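Local structure of molybdenum-pterin-binding protein 2 (Clostridium pasteurianum, 1GUT) at residues S40-S43 with V44-L47. The protein binds molybdenum, as the oxyanion molybdate, as a small molbindin of the Mop family, and is reported to contain a pterin. Sequence-based numbering, arbitrary orientation.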
ATOM      1  N   SER A  40       9.485   2.425 -10.080  1.00 11.39           N
ATOM      2  CA  SER A  40      10.931   2.316 -10.125  1.00 12.18           C
ATOM      3  C   SER A  40      11.494   2.884 -11.412  1.00 12.86           C
ATOM      4  O   SER A  40      10.844   2.848 -12.453  1.00 12.79           O
ATOM      5  CB  SER A  40      11.388   0.865  -9.976  1.00 13.31           C
ATOM      6  OG  SER A  40      11.148   0.133 -11.171  1.00 14.42           O
ATOM      7  N   LEU A  41      12.712   3.391 -11.348  1.00 12.86           N
ATOM      8  CA  LEU A  41      13.365   3.912 -12.541  1.00 14.20           C
ATOM      9  C   LEU A  41      13.562   2.770 -13.539  1.00 14.87           C
ATOM     10  O   LEU A  41      13.429   2.958 -14.749  1.00 14.37           O
ATOM     11  CB  LEU A  41      14.705   4.546 -12.166  1.00 14.57           C
ATOM     12  CG  LEU A  41      15.494   5.159 -13.322  1.00 14.40           C
ATOM     13  CD1 LEU A  41      14.771   6.421 -13.844  1.00 16.50           C
ATOM     14  CD2 LEU A  41      16.897   5.512 -12.871  1.00 16.67           C
ATOM     15  N   ASP A  42      13.846   1.574 -13.041  1.00 15.31           N
ATOM     16  CA  ASP A  42      14.016   0.431 -13.928  1.00 17.93           C
ATOM     17  C   ASP A  42      12.784   0.225 -14.801  1.00 17.71           C
ATOM     18  O   ASP A  42      12.893  -0.095 -15.976  1.00 17.99           O
ATOM     19  CB  ASP A  42      14.236  -0.846 -13.104  1.00 19.69           C
ATOM     20  CG  ASP A  42      15.579  -0.890 -12.403  1.00 24.11           C
ATOM     21  OD1 ASP A  42      16.522  -0.195 -12.842  1.00 28.35           O
ATOM     22  OD2 ASP A  42      15.781  -1.614 -11.400  1.00 28.07           O
ATOM     23  N   SER A  43      11.595   0.422 -14.231  1.00 17.70           N
ATOM     24  CA  SER A  43      10.378   0.218 -15.003  1.00 17.76           C
ATOM     25  C   SER A  43      10.185   1.281 -16.057  1.00 18.09           C
ATOM     26  O   SER A  43       9.603   1.021 -17.110  1.00 18.63           O
ATOM     27  CB  SER A  43       9.143   0.187 -14.099  1.00 18.58           C
ATOM     28  OG  SER A  43       9.189  -0.937 -13.257  1.00 19.32           O
ATOM     29  N   VAL A  44      10.586   2.503 -15.754  1.00 18.30           N
ATOM     30  CA  VAL A  44      10.457   3.555 -16.738  1.00 19.57           C
ATOM     31  C   VAL A  44      11.226   3.166 -17.967  1.00 20.49           C
ATOM     32  O   VAL A  44      10.723   3.278 -19.089  1.00 19.99           O
ATOM     33  CB  VAL A  44      10.956   4.895 -16.186  1.00 19.89           C
ATOM     34  CG1 VAL A  44      11.258   5.883 -17.328  1.00 20.56           C
ATOM     35  CG2 VAL A  44       9.946   5.444 -15.235  1.00 21.64           C
ATOM     36  N   GLU A  45      12.425   2.639 -17.733  1.00 21.90           N
ATOM     37  CA  GLU A  45      13.311   2.220 -18.801  1.00 23.29           C
ATOM     38  C   GLU A  45      12.786   0.997 -19.539  1.00 24.28           C
ATOM     39  O   GLU A  45      12.721   0.981 -20.770  1.00 24.97           O
ATOM     40  CB  GLU A  45      14.708   1.951 -18.224  1.00 23.83           C
ATOM     41  CG  GLU A  45      15.274   3.157 -17.481  1.00 25.56           C
ATOM     42  CD  GLU A  45      16.629   2.885 -16.846  1.00 27.86           C
ATOM     43  OE1 GLU A  45      16.976   1.699 -16.657  1.00 29.81           O
ATOM     44  OE2 GLU A  45      17.349   3.856 -16.530  1.00 30.00           O
ATOM     45  N   GLU A  46      12.394  -0.020 -18.778  1.00 24.37           N
ATOM     46  CA  GLU A  46      11.907  -1.258 -19.370  1.00 24.74           C
ATOM     47  C   GLU A  46      10.609  -1.068 -20.148  1.00 24.31           C
ATOM     48  O   GLU A  46      10.434  -1.653 -21.222  1.00 25.41           O
ATOM     49  CB  GLU A  46      11.764  -2.327 -18.289  1.00 25.19           C
ATOM     50  CG  GLU A  46      13.088  -2.614 -17.592  1.00 28.29           C
ATOM     51  CD  GLU A  46      13.066  -3.892 -16.777  1.00 32.02           C
ATOM     52  OE1 GLU A  46      11.988  -4.533 -16.725  1.00 35.35           O
ATOM     53  OE2 GLU A  46      14.124  -4.259 -16.195  1.00 32.99           O
ATOM     54  N   LEU A  47       9.698  -0.262 -19.612  1.00 24.16           N
ATOM     55  CA  LEU A  47       8.426  -0.005 -20.280  1.00 23.69           C
ATOM     56  C   LEU A  47       8.546   1.110 -21.313  1.00 24.19           C
ATOM     57  O   LEU A  47       7.620   1.343 -22.062  1.00 24.93           O
ATOM     58  CB  LEU A  47       7.309   0.354 -19.281  1.00 23.68           C
ATOM     59  CG  LEU A  47       6.881  -0.674 -18.227  1.00 23.12           C
ATOM     60  CD1 LEU A  47       5.735  -0.127 -17.387  1.00 22.89           C
ATOM     61  CD2 LEU A  47       6.495  -2.008 -18.843  1.00 24.46           C
TER
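Glu45 brings one carboxylate oxygen, OE2, beside the branch of Leu41 one turn earlier, 3.9 Å from Leu41 CG. The two side chains run at a slant to each other. Glu45 CG is anti to its own carbonyl carbon (chi1 -56°), which turns the extended chain back toward the start of the helix and brings CG to 3.3 Å from Leu41 O. Leu41 O itself accepts from Glu45 N at 3.2 Å, the donor lying nearly in line with the C=O bond. The hydrogen bonds Glu46 N to Asp42 O and Leu47 N to Ser43 O follow, both 2.8 Å; the one from Val44 N to Ser40 O is weak. Ser40 is the N-cap: its OG accepts from Ser43 N at 3.1 Å, a capping bond at the start of the helix. Asp42 OD1 lies 4.3 Å from Glu45 OE1, two like charges. Asp42 also has a long, weak ion pair with Lys17 of a third subunit, which may offset part of the repulsion. Glu46 OE1 forms a salt bridge with Arg6 of a second subunit, and Ser43 OG bonds to Ser4 O of that subunit. After the Ser40 cap, the short helix that starts at Leu41 follows strand 34-40 directly in this TOBE domain of the OB clan. Leu41 and Val44 rest on Lys18 of strand 8-18, while Leu47 packs on Ser2 of the second subunit and Ala68 of a fourth.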